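Local coordinates for tannase (Lactobacillus plantarum, PDB 3WA7), which hydrolyses the galloyl ester bonds of tannins as a tannase (EC 3.1.1.20) of the alpha/beta-hydrolase superfamily, at residues A[72-77]-A[90-95]; A[78-83]-A[115-120]. All blocks are in the same frame, centred on the assembly; numbering follows the deposited sequence.

Interaction 1: A[72-77]-A[90-95]; sequences PNTVGG and TWPTNA. With SO4 (sulfate ion), chain C.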
loop_
_atom_site.group_PDB
_atom_site.type_symbol
_atom_site.label_atom_id
_atom_site.label_comp_id
_atom_site.label_asym_id
_atom_site.label_seq_id
_atom_site.Cartn_x
_atom_site.Cartn_y
_atom_site.Cartn_z
ATOM N N PRO A 72 -5.726 3.201 9.434
ATOM C CA PRO A 72 -4.839 3.775 8.424
ATOM C C PRO A 72 -3.410 3.831 8.937
ATOM O O PRO A 72 -3.179 3.859 10.146
ATOM C CB PRO A 72 -5.419 5.165 8.228
ATOM C CG PRO A 72 -5.791 5.542 9.643
ATOM C CD PRO A 72 -6.429 4.264 10.182
ATOM N N ASN A 73 -2.449 3.830 8.024
ATOM C CA ASN A 73 -1.057 3.940 8.434
ATOM C C ASN A 73 -0.407 5.043 7.610
ATOM O O ASN A 73 -0.874 5.382 6.522
ATOM C CB ASN A 73 -0.317 2.606 8.266
ATOM C CG ASN A 73 -0.030 2.266 6.819
ATOM O OD1 ASN A 73 0.792 2.912 6.169
ATOM N ND2 ASN A 73 -0.707 1.246 6.305
ATOM N N THR A 74 0.672 5.612 8.133
ATOM C CA THR A 74 1.351 6.698 7.447
ATOM C C THR A 74 2.671 6.263 6.825
ATOM O O THR A 74 3.548 7.086 6.567
ATOM C CB THR A 74 1.622 7.847 8.422
ATOM O OG1 THR A 74 2.409 7.362 9.517
ATOM C CG2 THR A 74 0.313 8.401 8.959
ATOM N N VAL A 75 2.803 4.968 6.569
ATOM C CA VAL A 75 4.028 4.448 5.984
ATOM C C VAL A 75 4.190 4.814 4.518
ATOM O O VAL A 75 3.264 4.676 3.715
ATOM C CB VAL A 75 4.111 2.909 6.117
ATOM C CG1 VAL A 75 5.343 2.380 5.383
ATOM C CG2 VAL A 75 4.175 2.520 7.584
ATOM N N GLY A 76 5.383 5.299 4.197
ATOM C CA GLY A 76 5.732 5.662 2.838
ATOM C C GLY A 76 7.200 5.313 2.673
ATOM O O GLY A 76 7.968 5.451 3.623
ATOM N N GLY A 77 7.589 4.850 1.487
ATOM C CA GLY A 77 8.980 4.498 1.236
ATOM C C GLY A 77 9.547 3.448 2.170
ATOM O O GLY A 77 10.769 3.312 2.288
ATOM N N THR A 90 1.562 17.765 10.101
ATOM C CA THR A 90 2.919 17.471 9.656
ATOM C C THR A 90 3.028 16.214 8.799
ATOM O O THR A 90 2.481 15.166 9.135
ATOM C CB THR A 90 3.868 17.315 10.863
ATOM O OG1 THR A 90 3.802 18.492 11.678
ATOM C CG2 THR A 90 5.299 17.108 10.393
ATOM N N TRP A 91 3.740 16.336 7.684
ATOM C CA TRP A 91 3.957 15.218 6.774
ATOM C C TRP A 91 4.800 14.162 7.492
ATOM O O TRP A 91 5.750 14.499 8.198
ATOM C CB TRP A 91 4.701 15.711 5.530
ATOM C CG TRP A 91 5.090 14.633 4.575
ATOM C CD1 TRP A 91 4.312 14.078 3.600
ATOM C CD2 TRP A 91 6.354 13.964 4.511
ATOM N NE1 TRP A 91 5.016 13.105 2.930
ATOM C CE2 TRP A 91 6.271 13.014 3.469
ATOM C CE3 TRP A 91 7.551 14.075 5.233
ATOM C CZ2 TRP A 91 7.341 12.178 3.129
ATOM C CZ3 TRP A 91 8.615 13.243 4.895
ATOM C CH2 TRP A 91 8.501 12.306 3.852
ATOM N N PRO A 92 4.452 12.873 7.345
ATOM C CA PRO A 92 3.332 12.343 6.563
ATOM C C PRO A 92 2.078 12.240 7.422
ATOM O O PRO A 92 2.152 11.882 8.601
ATOM C CB PRO A 92 3.839 10.975 6.141
ATOM C CG PRO A 92 4.571 10.532 7.368
ATOM C CD PRO A 92 5.345 11.780 7.774
ATOM N N THR A 93 0.931 12.553 6.832
ATOM C CA THR A 93 -0.331 12.485 7.554
ATOM C C THR A 93 -1.521 12.357 6.615
ATOM O O THR A 93 -1.491 12.829 5.475
ATOM C CB THR A 93 -0.545 13.742 8.437
ATOM O OG1 THR A 93 -1.817 13.659 9.091
ATOM C CG2 THR A 93 -0.516 15.004 7.594
ATOM N N ASN A 94 -2.560 11.690 7.102
ATOM C CA ASN A 94 -3.799 11.521 6.360
ATOM C C ASN A 94 -4.889 12.017 7.309
ATOM O O ASN A 94 -5.986 11.465 7.369
ATOM C CB ASN A 94 -4.028 10.046 6.010
ATOM C CG ASN A 94 -2.943 9.481 5.104
ATOM O OD1 ASN A 94 -2.791 9.904 3.958
ATOM N ND2 ASN A 94 -2.185 8.518 5.617
ATOM N N ALA A 95 -4.558 13.071 8.056
ATOM C CA ALA A 95 -5.475 13.661 9.028
ATOM C C ALA A 95 -6.858 13.950 8.452
ATOM O O ALA A 95 -7.868 13.716 9.112
ATOM C CB ALA A 95 -4.875 14.944 9.599
HETATM S S SO4 C . 6.544 6.909 -1.077
HETATM O O1 SO4 C . 6.062 7.867 -0.065
HETATM O O2 SO4 C . 5.948 7.226 -2.382
HETATM O O3 SO4 C . 8.006 7.021 -1.182
HETATM O O4 SO4 C . 6.169 5.542 -0.678
#
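A chi1 of 58° swings the Thr74 methyl opposite its own carbonyl carbon and out toward 90-95, so that CG2 faces that backbone and lies 4.0 Å from Pro92 O. The hydroxyl is engaged elsewhere, hydrogen-bonded to the carbonyl of Pro82. Asn94 likewise holds its CG opposite its carbonyl carbon (chi1 -63°), and the two side chains run alongside in opposite directions, Thr74 CG2 lying 4.2 Å from Asn94 ND2. Asn94 ND2 also comes to 3.5 Å from Asn73 O. Pro92, which follows a cis peptide bond, presents the outer part of its ring to the Thr74 backbone: CG is 3.7 Å from Thr74 O and CB a little farther. Between the segments the contact is van der Waals packing, and the firm polar bonds lie within each. Asn73 OD1 accepts from Val75 N at 2.9 Å, in the carbonyl plane and on a lone pair, closing an Asx turn, while its ND2 reaches Gly165 O. Thr93 OG1 takes the N-H of Ala95 at 3.0 Å in an ST turn at the start of helix 95-103, and is also bonded to Asp84. Farther along, Gly77 N donates to O4 of a sulfate ion at 2.7 Å, and the same ion is bonded to Ser163 OG. A side chain at Gly76 would run into this ion, which probably comes from the crystallisation liquor and so does no more than mark the site. Ser163 lies on what appears to be the nucleophile elbow, so a backbone N-H and the probable nucleophile meeting at one anion beyond strand 69-72 is consistent with the oxyanion-hole region of an alpha/beta-hydrolase.

Interaction 2: A[78-83]-A[115-120]; sequences YLPGPA and GRTTVD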
loop_
_atom_site.group_PDB
_atom_site.type_symbol
_atom_site.label_atom_id
_atom_site.label_comp_id
_atom_site.label_asym_id
_atom_site.label_seq_id
_atom_site.Cartn_x
_atom_site.Cartn_y
_atom_site.Cartn_z
ATOM N N TYR A 78 8.658 2.692 2.810
ATOM C CA TYR A 78 9.027 1.663 3.780
ATOM C C TYR A 78 9.774 2.268 4.964
ATOM O O TYR A 78 10.553 1.603 5.650
ATOM C CB TYR A 78 9.837 0.542 3.119
ATOM C CG TYR A 78 8.946 -0.443 2.393
ATOM C CD1 TYR A 78 8.835 -0.429 1.005
ATOM C CD2 TYR A 78 8.165 -1.354 3.107
ATOM C CE1 TYR A 78 7.964 -1.297 0.342
ATOM C CE2 TYR A 78 7.291 -2.224 2.457
ATOM C CZ TYR A 78 7.195 -2.192 1.075
ATOM O OH TYR A 78 6.329 -3.053 0.432
ATOM N N LEU A 79 9.505 3.548 5.191
ATOM C CA LEU A 79 10.096 4.299 6.289
ATOM C C LEU A 79 9.123 4.238 7.459
ATOM O O LEU A 79 7.997 3.764 7.312
ATOM C CB LEU A 79 10.293 5.758 5.874
ATOM C CG LEU A 79 11.350 6.034 4.809
ATOM C CD1 LEU A 79 11.168 7.439 4.260
ATOM C CD2 LEU A 79 12.738 5.855 5.412
ATOM N N PRO A 80 9.542 4.717 8.639
ATOM C CA PRO A 80 8.641 4.685 9.794
ATOM C C PRO A 80 7.392 5.521 9.525
ATOM O O PRO A 80 7.465 6.553 8.860
ATOM C CB PRO A 80 9.491 5.282 10.916
ATOM C CG PRO A 80 10.890 4.963 10.503
ATOM C CD PRO A 80 10.875 5.216 9.023
ATOM N N GLY A 81 6.254 5.062 10.040
ATOM C CA GLY A 81 5.000 5.779 9.870
ATOM C C GLY A 81 4.437 6.109 11.241
ATOM O O GLY A 81 3.877 5.240 11.908
ATOM N N PRO A 82 4.574 7.362 11.693
ATOM C CA PRO A 82 4.063 7.760 13.009
ATOM C C PRO A 82 2.549 7.648 13.150
ATOM O O PRO A 82 1.818 7.716 12.162
ATOM C CB PRO A 82 4.562 9.198 13.149
ATOM C CG PRO A 82 4.595 9.685 11.740
ATOM C CD PRO A 82 5.193 8.506 11.002
ATOM N N ALA A 83 2.091 7.461 14.387
ATOM C CA ALA A 83 0.660 7.353 14.669
ATOM C C ALA A 83 -0.003 8.647 14.209
ATOM O O ALA A 83 0.432 9.739 14.577
ATOM C CB ALA A 83 0.435 7.143 16.168
ATOM N N GLY A 115 9.946 1.557 10.686
ATOM C CA GLY A 115 10.395 1.599 9.305
ATOM C C GLY A 115 11.873 1.271 9.202
ATOM O O GLY A 115 12.552 1.133 10.222
ATOM N N ARG A 116 12.375 1.185 7.974
ATOM C CA ARG A 116 13.769 0.819 7.715
ATOM C C ARG A 116 14.848 1.652 8.394
ATOM O O ARG A 116 15.972 1.184 8.562
ATOM C CB ARG A 116 14.023 0.786 6.200
ATOM C CG ARG A 116 13.778 2.109 5.472
ATOM C CD ARG A 116 13.748 1.877 3.963
ATOM N NE ARG A 116 13.389 3.073 3.202
ATOM C CZ ARG A 116 14.242 4.029 2.846
ATOM N NH1 ARG A 116 15.526 3.943 3.180
ATOM N NH2 ARG A 116 13.814 5.069 2.142
ATOM N N THR A 117 14.516 2.873 8.794
ATOM C CA THR A 117 15.483 3.744 9.453
ATOM C C THR A 117 15.350 3.732 10.975
ATOM O O THR A 117 16.149 4.354 11.674
ATOM C CB THR A 117 15.340 5.204 8.969
ATOM O OG1 THR A 117 13.975 5.620 9.107
ATOM C CG2 THR A 117 15.766 5.335 7.511
ATOM N N THR A 118 14.343 3.033 11.487
ATOM C CA THR A 118 14.122 2.964 12.928
ATOM C C THR A 118 15.260 2.253 13.653
ATOM O O THR A 118 15.633 1.137 13.294
ATOM C CB THR A 118 12.817 2.217 13.268
ATOM O OG1 THR A 118 11.704 2.915 12.698
ATOM C CG2 THR A 118 12.633 2.126 14.785
ATOM N N VAL A 119 15.813 2.905 14.668
ATOM C CA VAL A 119 16.884 2.299 15.449
ATOM C C VAL A 119 16.447 2.312 16.902
ATOM O O VAL A 119 15.612 3.133 17.292
ATOM C CB VAL A 119 18.215 3.080 15.317
ATOM C CG1 VAL A 119 18.687 3.066 13.871
ATOM C CG2 VAL A 119 18.040 4.509 15.809
ATOM N N ASP A 120 16.986 1.396 17.700
ATOM C CA ASP A 120 16.631 1.362 19.107
ATOM C C ASP A 120 17.534 2.325 19.877
ATOM O O ASP A 120 18.305 3.082 19.284
ATOM C CB ASP A 120 16.732 -0.064 19.677
ATOM C CG ASP A 120 18.146 -0.629 19.630
ATOM O OD1 ASP A 120 19.101 0.144 19.424
ATOM O OD2 ASP A 120 18.297 -1.853 19.813
#
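One face of the Arg116 guanidinium carries the Leu79 side chain, whose CD2 sits over the border of the group, 3.5 Å from Arg116 CZ. A chi1 of 60° tucks Arg116 CG in over its own main chain, and from there the side chain runs extended to NE, passing Tyr78 O before it crosses Leu79. That carbonyl also accepts a hydrogen bond from Arg116 N at 3.0 Å. Within the guanidinium, NE donates to Gly77 O and NH1 to Asn359 OD1. Replacing Arg116 by alanine is likely to leave Gly77 O and Asn359 OD1 without this donor and to uncover Leu79 CD2. Next to it the Pro80 ring rests against two hydroxyls, with CD 3.1 Å from Thr117 OG1 and CG 3.1 Å from Thr118 OG1. The backbones press so closely that Gly115 CA lies 3.3 Å from Pro80 N, where any CB would clash. Thr118 OG1 accepts from Gly115 N at 3.0 Å, bracing a type I beta turn from Gly115 to Thr118. Packed on Pro80, this turn ties the loop after strand 107-111 to the loop after strand 69-72, two neighbouring strands of the alpha/beta-hydrolase sheet.

The centres of interactions 1 and 2 lie about 12 Å apart, on the same side of the chain's centre. Segments 72-77 and 78-83 are consecutive in the loop that leaves strand 69-72; along the chain 90-95 follows, leading into helix 95-103. Segment 115-120 comes last, after strand 107-111, so the two contacts alternate. Those two strands are parallel neighbours in the central sheet. Two hydrogen bonds bridge the contacts directly, and Val75 CG2 packs on Gly81. The long loop between strand 69-72 and helix 95-103 thus folds back on itself in interaction 1, beside the probable catalytic serine, Ser163, and packs against the loop after strand 107-111 in interaction 2.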